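Soluble secreted antigen MPT53 (Mycobacterium tuberculosis, PDB 1LU4) probably acts as a secreted disulfide oxidoreductase of the thioredoxin family, oxidising reduced, unfolded secreted proteins so that they form disulfide bonds. Local coordinates at residues F58-M70 with F81-A93. Residues are numbered along the deposited sequence; the frame is centred on the assembly and turned at random. Where two conformers were deposited one is given.
Sequences FVGIATRADVGAM and FTNLNDADGVIWA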
ATOM      1  N   PHE A  58      -3.636   3.275  -5.764  1.00  8.49           N
ATOM      2  CA  PHE A  58      -2.831   2.416  -4.894  1.00  8.72           C
ATOM      3  C   PHE A  58      -1.744   3.258  -4.245  1.00  8.66           C
ATOM      4  O   PHE A  58      -1.066   4.046  -4.907  1.00  9.54           O
ATOM      5  CB  PHE A  58      -2.131   1.304  -5.718  1.00  9.07           C
ATOM      6  CG  PHE A  58      -3.078   0.199  -6.160  1.00  9.84           C
ATOM      7  CD1 PHE A  58      -4.042   0.456  -7.142  1.00 10.91           C
ATOM      8  CD2 PHE A  58      -2.987  -1.064  -5.594  1.00 12.20           C
ATOM      9  CE1 PHE A  58      -4.900  -0.567  -7.542  1.00 11.93           C
ATOM     10  CE2 PHE A  58      -3.832  -2.103  -5.994  1.00 15.54           C
ATOM     11  CZ  PHE A  58      -4.762  -1.809  -6.964  1.00 13.65           C
ATOM     12  N   VAL A  59      -1.546   3.042  -2.931  1.00  8.62           N
ATOM     13  CA  VAL A  59      -0.478   3.689  -2.197  1.00  8.17           C
ATOM     14  C   VAL A  59       0.190   2.638  -1.361  1.00  7.46           C
ATOM     15  O   VAL A  59      -0.404   2.024  -0.489  1.00  8.85           O
ATOM     16  CB  VAL A  59      -1.007   4.826  -1.323  1.00  8.80           C
ATOM     17  CG1 VAL A  59       0.125   5.508  -0.550  1.00 10.24           C
ATOM     18  CG2 VAL A  59      -1.775   5.836  -2.179  1.00 10.77           C
ATOM     19  N   GLY A  60       1.491   2.464  -1.639  1.00  7.86           N
ATOM     20  CA  GLY A  60       2.319   1.595  -0.781  1.00  7.96           C
ATOM     21  C   GLY A  60       2.885   2.425   0.365  1.00  7.81           C
ATOM     22  O   GLY A  60       3.178   3.613   0.195  1.00  8.57           O
ATOM     23  N   ILE A  61       3.073   1.797   1.517  1.00  7.87           N
ATOM     24  CA  ILE A  61       3.554   2.495   2.697  1.00  7.91           C
ATOM     25  C   ILE A  61       4.636   1.580   3.292  1.00  7.48           C
ATOM     26  O   ILE A  61       4.335   0.487   3.797  1.00  8.89           O
ATOM     27  CB  ILE A  61       2.434   2.805   3.710  1.00  9.89           C
ATOM     28  CG1 ILE A  61       1.287   3.579   3.021  1.00 11.66           C
ATOM     29  CG2 ILE A  61       3.015   3.558   4.883  1.00 13.42           C
ATOM     30  CD1 ILE A  61       0.057   3.858   3.809  1.00 21.34           C
ATOM     31  N   ALA A  62       5.888   2.019   3.180  1.00  7.78           N
ATOM     32  CA  ALA A  62       7.017   1.160   3.581  1.00  8.28           C
ATOM     33  C   ALA A  62       7.610   1.702   4.870  1.00  8.58           C
ATOM     34  O   ALA A  62       7.621   2.912   5.151  1.00  8.93           O
ATOM     35  CB  ALA A  62       8.100   1.199   2.489  1.00 10.04           C
ATOM     36  N   THR A  63       8.170   0.788   5.673  1.00  9.43           N
ATOM     37  CA  THR A  63       8.885   1.209   6.884  1.00  9.43           C
ATOM     38  C   THR A  63       9.948   0.129   7.191  1.00  9.76           C
ATOM     39  O   THR A  63      10.054  -0.891   6.524  1.00 10.81           O
ATOM     40  CB  THR A  63       7.926   1.422   8.040  1.00 11.54           C
ATOM     41  OG1 THR A  63       8.632   2.126   9.125  1.00 12.82           O
ATOM     42  CG2 THR A  63       7.348   0.140   8.605  1.00 14.32           C
ATOM     43  N   ARG A  64      10.729   0.420   8.209  1.00 10.67           N
ATOM     44  CA  ARG A  64      11.757  -0.527   8.740  1.00 11.32           C
ATOM     45  C   ARG A  64      12.808  -0.828   7.693  1.00 10.32           C
ATOM     46  O   ARG A  64      13.345  -1.950   7.664  1.00 10.93           O
ATOM     47  CB  ARG A  64      11.125  -1.793   9.284  1.00 11.64           C
ATOM     48  CG  ARG A  64      10.333  -1.505  10.572  1.00 18.32           C
ATOM     49  CD  ARG A  64      10.055  -2.818  11.195  1.00 21.86           C
ATOM     50  NE  ARG A  64      11.100  -3.384  11.937  1.00 20.22           N
ATOM     51  CZ  ARG A  64      11.055  -4.629  12.424  1.00 21.52           C
ATOM     52  NH1 ARG A  64      10.046  -5.411  12.188  1.00 21.45           N
ATOM     53  NH2 ARG A  64      12.018  -5.115  13.121  1.00 21.90           N
ATOM     54  N   ALA A  65      13.169   0.154   6.880  1.00 10.25           N
ATOM     55  CA  ALA A  65      14.246  -0.076   5.907  1.00 10.52           C
ATOM     56  C   ALA A  65      14.803   1.265   5.469  1.00 10.73           C
ATOM     57  O   ALA A  65      14.111   2.293   5.576  1.00 11.95           O
ATOM     58  CB  ALA A  65      13.758  -0.867   4.685  1.00 12.73           C
ATOM     59  N   ASP A  66      16.019   1.249   4.913  1.00 12.35           N
ATOM     60  CA  ASP A  66      16.530   2.490   4.359  1.00 13.97           C
ATOM     61  C   ASP A  66      15.874   2.782   3.013  1.00 11.47           C
ATOM     62  O   ASP A  66      15.323   1.906   2.322  1.00 11.36           O
ATOM     63  CB  ASP A  66      18.047   2.442   4.179  1.00 19.81           C
ATOM     64  CG  ASP A  66      18.430   1.250   3.347  1.00 25.12           C
ATOM     65  OD1 ASP A  66      18.555   1.359   2.135  1.00 27.24           O
ATOM     66  OD2 ASP A  66      18.553   0.136   3.907  1.00 38.81           O
ATOM     67  N   VAL A  67      15.927   4.068   2.642  1.00 12.28           N
ATOM     68  CA  VAL A  67      15.171   4.473   1.449  1.00 12.53           C
ATOM     69  C   VAL A  67      15.722   3.813   0.212  1.00 12.51           C
ATOM     70  O   VAL A  67      14.952   3.453  -0.691  1.00 12.20           O
ATOM     71  CB  VAL A  67      15.173   6.002   1.319  1.00 17.25           C
ATOM     72  CG1 VAL A  67      14.270   6.408   0.128  1.00 32.81           C
ATOM     73  CG2 VAL A  67      14.686   6.716   2.529  1.00 23.99           C
ATOM     74  N   GLY A  68      17.021   3.624   0.084  1.00 13.67           N
ATOM     75  CA  GLY A  68      17.546   2.946  -1.075  1.00 15.41           C
ATOM     76  C   GLY A  68      17.007   1.539  -1.247  1.00 11.89           C
ATOM     77  O   GLY A  68      16.758   1.083  -2.371  1.00 12.47           O
ATOM     78  N   ALA A  69      16.841   0.812  -0.120  1.00 12.51           N
ATOM     79  CA  ALA A  69      16.303  -0.553  -0.171  1.00 11.35           C
ATOM     80  C   ALA A  69      14.842  -0.505  -0.592  1.00  9.62           C
ATOM     81  O   ALA A  69      14.361  -1.377  -1.353  1.00 10.03           O
ATOM     82  CB  ALA A  69      16.474  -1.244   1.189  1.00 14.30           C
ATOM     83  N   MET A  70      14.135   0.480  -0.094  1.00  9.39           N
ATOM     84  CA  MET A  70      12.728   0.670  -0.532  1.00  8.37           C
ATOM     85  C   MET A  70      12.665   0.911  -2.006  1.00  8.28           C
ATOM     86  O   MET A  70      11.854   0.329  -2.732  1.00  8.42           O
ATOM     87  CB  MET A  70      12.068   1.809   0.245  1.00  8.96           C
ATOM     88  CG  MET A  70      11.944   1.557   1.744  1.00  9.52           C
ATOM     89  SD  MET A  70      11.361   3.080   2.547  1.00  9.91           S
ATOM     90  CE  MET A  70      11.106   2.504   4.208  1.00 10.32           C
ATOM     91  N   PHE A  81       3.113   3.239  -8.725  1.00  9.04           N
ATOM     92  CA  PHE A  81       2.146   3.952  -7.938  1.00  9.46           C
ATOM     93  C   PHE A  81       2.898   4.610  -6.787  1.00  9.05           C
ATOM     94  O   PHE A  81       4.071   4.300  -6.545  1.00  9.57           O
ATOM     95  CB  PHE A  81       0.989   3.065  -7.445  1.00  9.46           C
ATOM     96  CG  PHE A  81       1.409   1.769  -6.797  1.00  9.49           C
ATOM     97  CD1 PHE A  81       1.775   1.748  -5.431  1.00  9.59           C
ATOM     98  CD2 PHE A  81       1.414   0.572  -7.482  1.00  9.72           C
ATOM     99  CE1 PHE A  81       2.093   0.537  -4.825  1.00 10.12           C
ATOM    100  CE2 PHE A  81       1.711  -0.638  -6.878  1.00 10.75           C
ATOM    101  CZ  PHE A  81       2.054  -0.625  -5.530  1.00 10.11           C
ATOM    102  N   THR A  82       2.225   5.503  -6.060  1.00  9.07           N
ATOM    103  CA  THR A  82       2.894   6.209  -4.964  1.00  9.52           C
ATOM    104  C   THR A  82       3.341   5.207  -3.898  1.00  7.62           C
ATOM    105  O   THR A  82       2.569   4.360  -3.478  1.00  8.62           O
ATOM    106  CB  THR A  82       1.887   7.182  -4.309  1.00 10.27           C
ATOM    107  OG1 THR A  82       1.487   8.138  -5.295  1.00 14.41           O
ATOM    108  CG2 THR A  82       2.538   7.906  -3.139  1.00 12.65           C
ATOM    109  N   ASN A  83       4.576   5.359  -3.442  1.00  8.45           N
ATOM    110  CA  ASN A  83       5.069   4.623  -2.261  1.00  8.36           C
ATOM    111  C   ASN A  83       5.654   5.610  -1.297  1.00  8.26           C
ATOM    112  O   ASN A  83       6.423   6.507  -1.642  1.00  9.53           O
ATOM    113  CB  ASN A  83       6.120   3.562  -2.674  1.00  9.69           C
ATOM    114  CG  ASN A  83       5.434   2.381  -3.306  1.00  8.50           C
ATOM    115  OD1 ASN A  83       4.940   1.483  -2.628  1.00  8.71           O
ATOM    116  ND2 ASN A  83       5.364   2.441  -4.620  1.00  9.93           N
ATOM    117  N   LEU A  84       5.265   5.459  -0.032  1.00  8.81           N
ATOM    118  CA  LEU A  84       5.590   6.395   1.030  1.00  8.33           C
ATOM    119  C   LEU A  84       6.724   5.842   1.895  1.00  8.09           C
ATOM    120  O   LEU A  84       6.723   4.668   2.245  1.00  8.58           O
ATOM    121  CB  LEU A  84       4.370   6.651   1.944  1.00  9.53           C
ATOM    122  CG  LEU A  84       3.152   7.199   1.127  1.00  9.59           C
ATOM    123  CD1 LEU A  84       1.988   7.463   2.063  1.00 10.96           C
ATOM    124  CD2 LEU A  84       3.486   8.460   0.349  1.00 10.99           C
ATOM    125  N   ASN A  85       7.668   6.715   2.218  1.00  8.90           N
ATOM    126  CA  ASN A  85       8.736   6.339   3.146  1.00  9.84           C
ATOM    127  C   ASN A  85       8.246   6.686   4.550  1.00  9.45           C
ATOM    128  O   ASN A  85       8.408   7.843   4.979  1.00 10.16           O
ATOM    129  CB  ASN A  85       9.993   7.150   2.790  1.00 11.39           C
ATOM    130  CG  ASN A  85      11.114   6.897   3.788  1.00 12.21           C
ATOM    131  OD1 ASN A  85      11.053   6.014   4.609  1.00 12.14           O
ATOM    132  ND2 ASN A  85      12.126   7.737   3.712  1.00 16.53           N
ATOM    133  N   ASP A  86       7.599   5.757   5.223  1.00  9.95           N
ATOM    134  CA  ASP A  86       7.048   6.034   6.549  1.00 10.44           C
ATOM    135  C   ASP A  86       8.127   5.711   7.552  1.00 11.21           C
ATOM    136  O   ASP A  86       8.083   4.731   8.298  1.00 11.32           O
ATOM    137  CB  ASP A  86       5.818   5.164   6.785  1.00 11.49           C
ATOM    138  CG  ASP A  86       5.102   5.470   8.093  1.00 11.54           C
ATOM    139  OD1 ASP A  86       5.128   6.601   8.561  1.00 14.71           O
ATOM    140  OD2 ASP A  86       4.483   4.553   8.652  1.00 15.81           O
ATOM    141  N   ALA A  87       9.157   6.565   7.558  1.00 13.68           N
ATOM    142  CA  ALA A  87      10.420   6.212   8.157  1.00 14.81           C
ATOM    143  C   ALA A  87      10.255   5.918   9.639  1.00 14.16           C
ATOM    144  O   ALA A  87      10.972   5.082  10.186  1.00 19.80           O
ATOM    145  CB  ALA A  87      11.417   7.368   7.962  1.00 18.25           C
ATOM    146  N   ASP A  88       9.390   6.668  10.343  1.00 13.14           N
ATOM    147  CA  ASP A  88       9.277   6.435  11.779  1.00 15.50           C
ATOM    148  C   ASP A  88       8.018   5.655  12.132  1.00 13.00           C
ATOM    149  O   ASP A  88       7.663   5.505  13.316  1.00 15.46           O
ATOM    150  CB  ASP A  88       9.304   7.770  12.535  1.00 18.62           C
ATOM    151  CG  ASP A  88      10.639   8.477  12.351  1.00 20.65           C
ATOM    152  OD1 ASP A  88      11.699   7.865  12.153  1.00 22.77           O
ATOM    153  OD2 ASP A  88      10.601   9.724  12.406  1.00 25.35           O
ATOM    154  N   GLY A  89       7.327   5.082  11.158  1.00 11.47           N
ATOM    155  CA  GLY A  89       6.187   4.267  11.449  1.00 11.58           C
ATOM    156  C   GLY A  89       4.963   4.981  11.910  1.00 10.91           C
ATOM    157  O   GLY A  89       4.051   4.341  12.449  1.00 11.62           O
ATOM    158  N   VAL A  90       4.875   6.288  11.719  1.00 11.12           N
ATOM    159  CA  VAL A  90       3.711   7.028  12.184  1.00 11.11           C
ATOM    160  C   VAL A  90       2.433   6.642  11.448  1.00  9.82           C
ATOM    161  O   VAL A  90       1.381   6.514  12.057  1.00 10.78           O
ATOM    162  CB  VAL A  90       4.022   8.537  12.098  1.00 13.00           C
ATOM    163  CG1 VAL A  90       2.786   9.422  12.286  1.00 15.42           C
ATOM    164  CG2 VAL A  90       5.094   8.934  13.134  1.00 15.83           C
ATOM    165  N   ILE A  91       2.529   6.473  10.118  1.00 10.16           N
ATOM    166  CA  ILE A  91       1.297   6.054   9.410  1.00  9.82           C
ATOM    167  C   ILE A  91       0.969   4.621   9.726  1.00  8.73           C
ATOM    168  O   ILE A  91      -0.212   4.259   9.931  1.00 10.13           O
ATOM    169  CB  ILE A  91       1.451   6.275   7.869  1.00 11.33           C
ATOM    170  CG1 ILE A  91       1.823   7.747   7.574  1.00 13.75           C
ATOM    171  CG2 ILE A  91       0.217   5.821   7.150  1.00 12.45           C
ATOM    172  CD1 ILE A  91       2.308   7.854   6.119  1.00 18.17           C
ATOM    173  N   TRP A  92       1.967   3.749   9.835  1.00  9.61           N
ATOM    174  CA  TRP A  92       1.730   2.362  10.206  1.00 10.01           C
ATOM    175  C   TRP A  92       0.938   2.170  11.410  1.00 11.39           C
ATOM    176  O   TRP A  92       0.019   1.541  11.766  1.00 10.90           O
ATOM    177  CB  TRP A  92       2.974   1.555  10.369  0.52 11.41           C
ATOM    178  CG  TRP A  92       3.523   1.135   9.071  0.52  9.78           C
ATOM    179  CD1 TRP A  92       3.901   1.921   8.030  0.52 10.59           C
ATOM    180  CD2 TRP A  92       3.768  -0.222   8.674  0.52 10.27           C
ATOM    181  NE1 TRP A  92       4.359   1.214   7.044  0.52  8.77           N
ATOM    182  CE2 TRP A  92       4.306  -0.120   7.374  0.52  9.63           C
ATOM    183  CE3 TRP A  92       3.623  -1.505   9.207  0.52 12.92           C
ATOM    184  CZ2 TRP A  92       4.748  -1.103   6.461  0.52  7.50           C
ATOM    185  CZ3 TRP A  92       4.034  -2.556   8.389  0.52 12.74           C
ATOM    186  CH2 TRP A  92       4.550  -2.314   7.119  0.52 13.15           C
ATOM    187  N   ALA A  93       1.279   3.208  12.306  1.00  9.97           N
ATOM    188  CA  ALA A  93       0.669   3.318  14.055  1.00 12.04           C
ATOM    189  C   ALA A  93      -0.730   3.741  13.756  1.00 11.11           C
ATOM    190  O   ALA A  93      -1.610   3.223  14.421  1.00 12.49           O
ATOM    191  CB  ALA A  93       1.513   4.185  14.806  1.00 14.03           C
TER
HETATM  192  O   HOH W   1      -0.675   6.045  -6.553  1.00 15.13           O
HETATM  193  O   HOH W   2      13.083   4.902   5.980  1.00 19.34           O
HETATM  194  O   HOH W   3      12.256   3.078   8.375  1.00 25.43           O
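G60 and A62 tie strand 57-62 to the parallel strand 82-85 through four backbone bonds: G60 N gives to T82 O, L84 N to G60 O, A62 N to L84 O (2.9 Å) and D86 N to A62 O. One step earlier the strands splay, and a water bridges F58 O and T82 N. Glycine suits position 60 because N83 OD1 comes within 3.2 Å of G60 CA, where a side chain would collide; that oxygen accepts from W32 NE1. On the other face, I61 CG1 and V59 CG1 pack against L84 CD1.

T63, after A62, does two jobs. Its OG1, anti to the backbone N (chi1 -167°), donates to D86 O (2.8 Å), while G89 N reaches the same oxygen from the opposite face of the carbonyl plane. In one of two W92 conformers, T63 CG2 lies over the indole face, 3.3 Å from W92 CE2, a CH-pi contact, and W92 NE1 bonds weakly to I61 O. The D86 carboxylate takes I91 N on OD1 (3.0 Å) and W92 N on OD2, satisfying two backbone N-H groups starting helix 90-94. With helix 67-77 as the crossover, the two strands form a beta-alpha-beta unit of the thioredoxin fold.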